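Local coordinates for protein hypothetical methylmalonyl-CoA decarboxylase alpha subunit (Sulfolobus tokodaii, PDB 1X0U) that is a putative carboxyl transferase subunit of the ClpP/crotonase structural clan, present as an assembly of six chains, at residues D79-G84 against N113-A118; I164-I169 against A183-I188. All coordinates share one frame; numbering follows the deposited sequence.

In the fold
Both contacts belong to the same mixed sheet of this crotonase-type chain and both are buried, yet they join different elements. Interaction 1 sits toward the outer part of the chain, its centre about 25 Å from the chain centre, and lays helix 109-125 over strand 81-88; a lysine ammonium and apolar branches do the work. Interaction 2 lies much deeper, its centre about 8 Å from the chain centre, and pairs strand 166-170 with the parallel strand 187-191 through main-chain bonds and one aspartate. The centres of interactions 1 and 2 are about 16 Å apart, and the two do not touch. Helix 109-125 links them: Tyr119 and Ala122, further along it, reach residues of interaction 2.

Interaction 1: residues D79-G84 against N113-A118; sequences DGVVTG and NKIVRA
Lys114 leaves its helix with CG anti to its own carbonyl carbon (chi1 -68°) and then bends at chi3 (66°), which turns the ammonium down onto the main chain of Val81. This is helix-on-sheet packing in a crotonase-type alpha/beta fold: the axes of strand 81-84 and helix 113-118 come within 7.9 Å and run in nearly the same direction. Lys114 NZ gives a hydrogen bond of 2.6 Å to Val81 O, approaching almost straight along the carbonyl direction (168° at the oxygen). A second bond goes to Gly78 O, and a third to a water that also accepts from Thr83 N, so the ammonium is gripped by two carbonyls and a water.

The methylene chain is used as well. Val81 CG1 lies alongside it, 3.9 Å from Lys114 CD, while Val81 CG2 is 3.9 Å from Ile115 CG1; each branch thus rests on a different one of two neighbouring helix residues. Tyr96 of strand 91-98 adjoins Val81, Thr83 and Ile115. One turn along the helix, Ala118 CB closes on Thr83 CB at 4.4 Å. Thr83 OG1, which makes a weak hydrogen bond to Ile58 O, packs 3.4 Å from Lys114 CE.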
ATOM      1  N   ASP A  79      39.448  -6.465  16.196  1.00 17.18           N
ATOM      2  CA  ASP A  79      38.838  -7.216  17.292  1.00 17.84           C
ATOM      3  C   ASP A  79      38.484  -8.677  16.999  1.00 19.05           C
ATOM      4  O   ASP A  79      37.595  -9.238  17.638  1.00 20.07           O
ATOM      5  CB  ASP A  79      37.582  -6.487  17.785  1.00 16.74           C
ATOM      6  CG  ASP A  79      37.159  -6.919  19.186  1.00 15.36           C
ATOM      7  OD1 ASP A  79      35.956  -6.869  19.481  1.00 17.89           O
ATOM      8  OD2 ASP A  79      38.021  -7.295  20.004  1.00 15.47           O
ATOM      9  N   GLY A  80      39.163  -9.291  16.033  1.00 19.00           N
ATOM     10  CA  GLY A  80      38.904 -10.691  15.730  1.00 18.91           C
ATOM     11  C   GLY A  80      38.032 -11.084  14.543  1.00 18.11           C
ATOM     12  O   GLY A  80      37.761 -12.270  14.353  1.00 18.32           O
ATOM     13  N   VAL A  81      37.593 -10.124  13.738  1.00 16.92           N
ATOM     14  CA  VAL A  81      36.755 -10.464  12.596  1.00 15.24           C
ATOM     15  C   VAL A  81      36.975  -9.499  11.427  1.00 14.36           C
ATOM     16  O   VAL A  81      37.139  -8.298  11.623  1.00 13.76           O
ATOM     17  CB  VAL A  81      35.248 -10.468  13.017  1.00 16.68           C
ATOM     18  CG1 VAL A  81      34.815  -9.065  13.425  1.00 15.46           C
ATOM     19  CG2 VAL A  81      34.368 -10.996  11.882  1.00 15.67           C
ATOM     20  N   VAL A  82      37.016 -10.033  10.213  1.00 13.56           N
ATOM     21  CA  VAL A  82      37.186  -9.198   9.033  1.00 12.52           C
ATOM     22  C   VAL A  82      35.799  -9.082   8.420  1.00 12.70           C
ATOM     23  O   VAL A  82      35.118 -10.094   8.197  1.00 14.27           O
ATOM     24  CB  VAL A  82      38.148  -9.834   7.995  1.00 12.72           C
ATOM     25  CG1 VAL A  82      38.391  -8.860   6.847  1.00 10.13           C
ATOM     26  CG2 VAL A  82      39.462 -10.217   8.653  1.00 13.71           C
ATOM     27  N   THR A  83      35.378  -7.850   8.160  1.00 10.47           N
ATOM     28  CA  THR A  83      34.065  -7.598   7.594  1.00 10.22           C
ATOM     29  C   THR A  83      34.137  -6.634   6.422  1.00 11.36           C
ATOM     30  O   THR A  83      34.966  -5.730   6.384  1.00 11.08           O
ATOM     31  CB  THR A  83      33.104  -7.010   8.656  1.00 11.66           C
ATOM     32  OG1 THR A  83      33.740  -5.904   9.312  1.00 13.60           O
ATOM     33  CG2 THR A  83      32.728  -8.059   9.691  1.00  9.26           C
ATOM     34  N   GLY A  84      33.247  -6.848   5.465  1.00 11.35           N
ATOM     35  CA  GLY A  84      33.198  -6.021   4.284  1.00 11.60           C
ATOM     36  C   GLY A  84      32.439  -6.719   3.181  1.00 11.88           C
ATOM     37  O   GLY A  84      31.648  -7.638   3.432  1.00 12.42           O
ATOM     38  N   ASN A 113      29.457  -6.110  16.709  1.00 14.48           N
ATOM     39  CA  ASN A 113      28.946  -4.958  15.963  1.00 15.07           C
ATOM     40  C   ASN A 113      29.482  -4.855  14.534  1.00 14.25           C
ATOM     41  O   ASN A 113      28.792  -4.339  13.650  1.00 13.32           O
ATOM     42  CB  ASN A 113      29.210  -3.657  16.730  1.00 15.81           C
ATOM     43  CG  ASN A 113      28.525  -3.644  18.086  1.00 19.65           C
ATOM     44  OD1 ASN A 113      27.426  -4.177  18.234  1.00 20.75           O
ATOM     45  ND2 ASN A 113      29.164  -3.033  19.080  1.00 21.22           N
ATOM     46  N   LYS A 114      30.703  -5.331  14.297  1.00 12.72           N
ATOM     47  CA  LYS A 114      31.247  -5.300  12.940  1.00 13.13           C
ATOM     48  C   LYS A 114      30.431  -6.255  12.065  1.00 13.55           C
ATOM     49  O   LYS A 114      30.101  -5.945  10.922  1.00 12.08           O
ATOM     50  CB  LYS A 114      32.713  -5.723  12.927  1.00 13.55           C
ATOM     51  CG  LYS A 114      33.654  -4.727  13.613  1.00 15.04           C
ATOM     52  CD  LYS A 114      35.108  -5.171  13.502  1.00 12.91           C
ATOM     53  CE  LYS A 114      35.579  -5.140  12.047  1.00 11.59           C
ATOM     54  NZ  LYS A 114      36.965  -5.681  11.887  1.00 11.91           N
ATOM     55  N   ILE A 115      30.103  -7.419  12.615  1.00 14.41           N
ATOM     56  CA  ILE A 115      29.309  -8.392  11.884  1.00 15.95           C
ATOM     57  C   ILE A 115      27.907  -7.815  11.651  1.00 14.50           C
ATOM     58  O   ILE A 115      27.376  -7.889  10.547  1.00 14.46           O
ATOM     59  CB  ILE A 115      29.211  -9.728  12.664  1.00 16.27           C
ATOM     60  CG1 ILE A 115      30.593 -10.375  12.753  1.00 17.39           C
ATOM     61  CG2 ILE A 115      28.239 -10.685  11.972  1.00 17.61           C
ATOM     62  CD1 ILE A 115      30.581 -11.764  13.394  1.00 16.44           C
ATOM     63  N   VAL A 116      27.328  -7.233  12.697  1.00 14.96           N
ATOM     64  CA  VAL A 116      25.992  -6.633  12.634  1.00 15.14           C
ATOM     65  C   VAL A 116      25.959  -5.559  11.549  1.00 16.13           C
ATOM     66  O   VAL A 116      25.005  -5.482  10.769  1.00 15.00           O
ATOM     67  CB  VAL A 116      25.602  -5.992  14.007  1.00 15.79           C
ATOM     68  CG1 VAL A 116      24.369  -5.092  13.862  1.00 15.21           C
ATOM     69  CG2 VAL A 116      25.320  -7.082  15.030  1.00 14.58           C
ATOM     70  N   ARG A 117      27.007  -4.736  11.507  1.00 15.67           N
ATOM     71  CA  ARG A 117      27.106  -3.661  10.527  1.00 17.08           C
ATOM     72  C   ARG A 117      27.151  -4.208   9.101  1.00 16.44           C
ATOM     73  O   ARG A 117      26.608  -3.597   8.182  1.00 15.93           O
ATOM     74  CB  ARG A 117      28.342  -2.802  10.828  1.00 18.07           C
ATOM     75  CG  ARG A 117      28.854  -1.942   9.679  1.00 21.73           C
ATOM     76  CD  ARG A 117      27.844  -0.936   9.160  1.00 25.47           C
ATOM     77  NE  ARG A 117      27.510   0.099  10.129  1.00 28.72           N
ATOM     78  CZ  ARG A 117      26.855   1.215   9.822  1.00 31.26           C
ATOM     79  NH1 ARG A 117      26.475   1.426   8.568  1.00 32.03           N
ATOM     80  NH2 ARG A 117      26.571   2.115  10.766  1.00 29.57           N
ATOM     81  N   ALA A 118      27.797  -5.358   8.920  1.00 16.86           N
ATOM     82  CA  ALA A 118      27.879  -5.984   7.604  1.00 16.26           C
ATOM     83  C   ALA A 118      26.475  -6.409   7.204  1.00 16.72           C
ATOM     84  O   ALA A 118      26.040  -6.159   6.084  1.00 17.60           O
ATOM     85  CB  ALA A 118      28.800  -7.200   7.648  1.00 16.07           C
TER
HETATM   86  O   HOH W   1      36.911  -5.738   9.134  1.00 19.04           O

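Interaction 2: residues I164-I169 against A183-I188; sequences IPQITI and ALTDFI
Asp186 and Gln166 grip each other through their main chains and one carboxylate oxygen, just where two parallel strands of the crotonase-type sheet begin to pair. Gln166 N donates to Asp186 OD2 at 2.9 Å, meeting the oxygen on its anti side and 27° out of the carboxylate plane. In return Asp186 N donates to Gln166 O at 2.8 Å, in the carbonyl plane though bent at the hydrogen (132°). Phe187 N adds a weak bond of 3.4 Å to Gln166 O, which therefore serves two successive amides. Regular pairing follows: Thr168 N reaches Phe187 O at 2.9 Å and nearly straight, and Thr168 is further bonded through its backbone to Ile189.

The carboxylate is well supplied. A water sits 2.7 Å from Asp186 OD2 and also near Ile164 O, with more acceptors about it than it has protons, and Asp186 OD1 is bonded by Asn519 of the third subunit. Asp186 keeps CG anti to its carbonyl carbon (chi1 -51°), which swings OD2 back toward the start of strand 166-170. Thr185 OG1 is bonded to Pro182 O in the last turn of helix 180-184.

Apolar contact is looser: Ile167 CG1 approaches the Phe187 ring obliquely, 4.4 Å from Phe187 CD2, on the side of the sheet where Leu249 packs against both. With a backbone amide, a neighbouring subunit's amide and probably a water as donors, the buried carboxylate is probably stabilised as the anion, and it couples strand pairing to subunit contact.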
ATOM      1  N   ILE A 164      17.568 -12.008   2.219  1.00 11.14           N
ATOM      2  CA  ILE A 164      18.862 -12.137   1.560  1.00 11.26           C
ATOM      3  C   ILE A 164      19.437 -13.500   1.949  1.00 11.25           C
ATOM      4  O   ILE A 164      19.400 -13.891   3.117  1.00  9.64           O
ATOM      5  CB  ILE A 164      19.849 -10.996   1.974  1.00 11.65           C
ATOM      6  CG1 ILE A 164      19.901 -10.839   3.499  1.00 11.75           C
ATOM      7  CG2 ILE A 164      19.416  -9.675   1.336  1.00 12.76           C
ATOM      8  CD1 ILE A 164      21.040  -9.916   3.988  1.00  9.51           C
ATOM      9  N   PRO A 165      19.963 -14.248   0.968  1.00 11.04           N
ATOM     10  CA  PRO A 165      20.536 -15.571   1.239  1.00 11.49           C
ATOM     11  C   PRO A 165      21.617 -15.471   2.310  1.00 10.89           C
ATOM     12  O   PRO A 165      22.465 -14.586   2.252  1.00 12.17           O
ATOM     13  CB  PRO A 165      21.126 -15.986  -0.111  1.00 10.82           C
ATOM     14  CG  PRO A 165      20.338 -15.187  -1.103  1.00 14.32           C
ATOM     15  CD  PRO A 165      20.209 -13.850  -0.426  1.00 10.80           C
ATOM     16  N   GLN A 166      21.586 -16.383   3.273  1.00 10.51           N
ATOM     17  CA  GLN A 166      22.569 -16.405   4.348  1.00  9.96           C
ATOM     18  C   GLN A 166      23.252 -17.760   4.430  1.00 10.99           C
ATOM     19  O   GLN A 166      22.632 -18.757   4.826  1.00 11.42           O
ATOM     20  CB  GLN A 166      21.894 -16.116   5.684  1.00 11.04           C
ATOM     21  CG  GLN A 166      21.316 -14.725   5.816  1.00 10.08           C
ATOM     22  CD  GLN A 166      20.571 -14.564   7.117  1.00 11.55           C
ATOM     23  OE1 GLN A 166      19.408 -14.978   7.245  1.00 11.98           O
ATOM     24  NE2 GLN A 166      21.245 -13.994   8.111  1.00  8.71           N
ATOM     25  N   ILE A 167      24.532 -17.786   4.068  1.00 11.21           N
ATOM     26  CA  ILE A 167      25.327 -19.014   4.085  1.00 11.12           C
ATOM     27  C   ILE A 167      26.459 -18.927   5.115  1.00 11.16           C
ATOM     28  O   ILE A 167      27.152 -17.925   5.200  1.00 10.27           O
ATOM     29  CB  ILE A 167      25.948 -19.273   2.700  1.00 10.60           C
ATOM     30  CG1 ILE A 167      24.845 -19.373   1.648  1.00 11.62           C
ATOM     31  CG2 ILE A 167      26.757 -20.544   2.724  1.00 11.08           C
ATOM     32  CD1 ILE A 167      25.352 -19.348   0.209  1.00 13.16           C
ATOM     33  N   THR A 168      26.644 -19.980   5.900  1.00 13.26           N
ATOM     34  CA  THR A 168      27.714 -19.971   6.887  1.00 14.71           C
ATOM     35  C   THR A 168      28.712 -21.083   6.590  1.00 16.01           C
ATOM     36  O   THR A 168      28.318 -22.207   6.290  1.00 17.27           O
ATOM     37  CB  THR A 168      27.205 -20.225   8.320  1.00 15.18           C
ATOM     38  OG1 THR A 168      26.894 -21.613   8.472  1.00 23.06           O
ATOM     39  CG2 THR A 168      25.976 -19.410   8.619  1.00 10.76           C
ATOM     40  N   ILE A 169      29.998 -20.764   6.644  1.00 15.15           N
ATOM     41  CA  ILE A 169      31.020 -21.788   6.462  1.00 13.46           C
ATOM     42  C   ILE A 169      31.521 -21.984   7.876  1.00 12.44           C
ATOM     43  O   ILE A 169      32.099 -21.065   8.467  1.00 13.25           O
ATOM     44  CB  ILE A 169      32.205 -21.324   5.584  1.00 12.48           C
ATOM     45  CG1 ILE A 169      31.737 -21.064   4.153  1.00 11.68           C
ATOM     46  CG2 ILE A 169      33.303 -22.392   5.574  1.00 11.48           C
ATOM     47  CD1 ILE A 169      32.862 -20.625   3.247  1.00 10.94           C
ATOM     48  N   ALA A 183      22.882 -21.499  12.905  1.00 14.50           N
ATOM     49  CA  ALA A 183      21.615 -22.217  12.900  1.00 13.78           C
ATOM     50  C   ALA A 183      20.543 -21.364  12.241  1.00 13.70           C
ATOM     51  O   ALA A 183      19.677 -21.872  11.515  1.00 13.80           O
ATOM     52  CB  ALA A 183      21.200 -22.566  14.331  1.00 14.14           C
ATOM     53  N   LEU A 184      20.613 -20.062  12.497  1.00 11.87           N
ATOM     54  CA  LEU A 184      19.651 -19.117  11.955  1.00 11.55           C
ATOM     55  C   LEU A 184      19.849 -18.772  10.474  1.00 11.16           C
ATOM     56  O   LEU A 184      18.955 -18.198   9.863  1.00 12.69           O
ATOM     57  CB  LEU A 184      19.644 -17.838  12.802  1.00 11.63           C
ATOM     58  CG  LEU A 184      19.101 -17.941  14.235  1.00 14.12           C
ATOM     59  CD1 LEU A 184      19.369 -16.630  14.981  1.00 13.31           C
ATOM     60  CD2 LEU A 184      17.606 -18.251  14.207  1.00 12.43           C
ATOM     61  N   THR A 185      21.004 -19.097   9.892  1.00 10.75           N
ATOM     62  CA  THR A 185      21.218 -18.803   8.472  1.00  9.55           C
ATOM     63  C   THR A 185      20.565 -19.940   7.652  1.00 10.20           C
ATOM     64  O   THR A 185      20.118 -20.936   8.221  1.00  9.51           O
ATOM     65  CB  THR A 185      22.720 -18.687   8.127  1.00 10.42           C
ATOM     66  OG1 THR A 185      23.372 -19.931   8.397  1.00 11.67           O
ATOM     67  CG2 THR A 185      23.382 -17.574   8.953  1.00  8.06           C
ATOM     68  N   ASP A 186      20.512 -19.801   6.328  1.00  9.61           N
ATOM     69  CA  ASP A 186      19.851 -20.817   5.492  1.00  9.75           C
ATOM     70  C   ASP A 186      20.617 -22.121   5.247  1.00 11.56           C
ATOM     71  O   ASP A 186      20.018 -23.192   5.214  1.00 13.54           O
ATOM     72  CB  ASP A 186      19.465 -20.196   4.147  1.00  7.05           C
ATOM     73  CG  ASP A 186      18.683 -18.894   4.307  1.00  9.42           C
ATOM     74  OD1 ASP A 186      17.646 -18.893   5.010  1.00  8.23           O
ATOM     75  OD2 ASP A 186      19.108 -17.877   3.723  1.00  7.08           O
ATOM     76  N   PHE A 187      21.931 -22.031   5.070  1.00 10.68           N
ATOM     77  CA  PHE A 187      22.751 -23.211   4.815  1.00 12.25           C
ATOM     78  C   PHE A 187      24.028 -23.186   5.632  1.00 12.83           C
ATOM     79  O   PHE A 187      24.674 -22.143   5.758  1.00 12.24           O
ATOM     80  CB  PHE A 187      23.160 -23.288   3.333  1.00 11.00           C
ATOM     81  CG  PHE A 187      22.004 -23.363   2.375  1.00  9.52           C
ATOM     82  CD1 PHE A 187      21.375 -24.576   2.109  1.00  9.67           C
ATOM     83  CD2 PHE A 187      21.524 -22.212   1.761  1.00  9.83           C
ATOM     84  CE1 PHE A 187      20.284 -24.638   1.247  1.00  8.50           C
ATOM     85  CE2 PHE A 187      20.434 -22.268   0.898  1.00  9.70           C
ATOM     86  CZ  PHE A 187      19.816 -23.483   0.645  1.00  7.52           C
ATOM     87  N   ILE A 188      24.386 -24.340   6.182  1.00 11.89           N
ATOM     88  CA  ILE A 188      25.616 -24.465   6.929  1.00 13.01           C
ATOM     89  C   ILE A 188      26.532 -25.445   6.193  1.00 14.39           C
ATOM     90  O   ILE A 188      26.209 -26.622   6.046  1.00 12.60           O
ATOM     91  CB  ILE A 188      25.389 -24.984   8.369  1.00 13.69           C
ATOM     92  CG1 ILE A 188      24.665 -23.931   9.218  1.00 13.20           C
ATOM     93  CG2 ILE A 188      26.732 -25.290   9.019  1.00 12.22           C
ATOM     94  CD1 ILE A 188      24.433 -24.380  10.657  1.00  9.26           C
TER
HETATM   95  O   HOH W   2      17.825 -15.638   4.595  1.00 16.03           O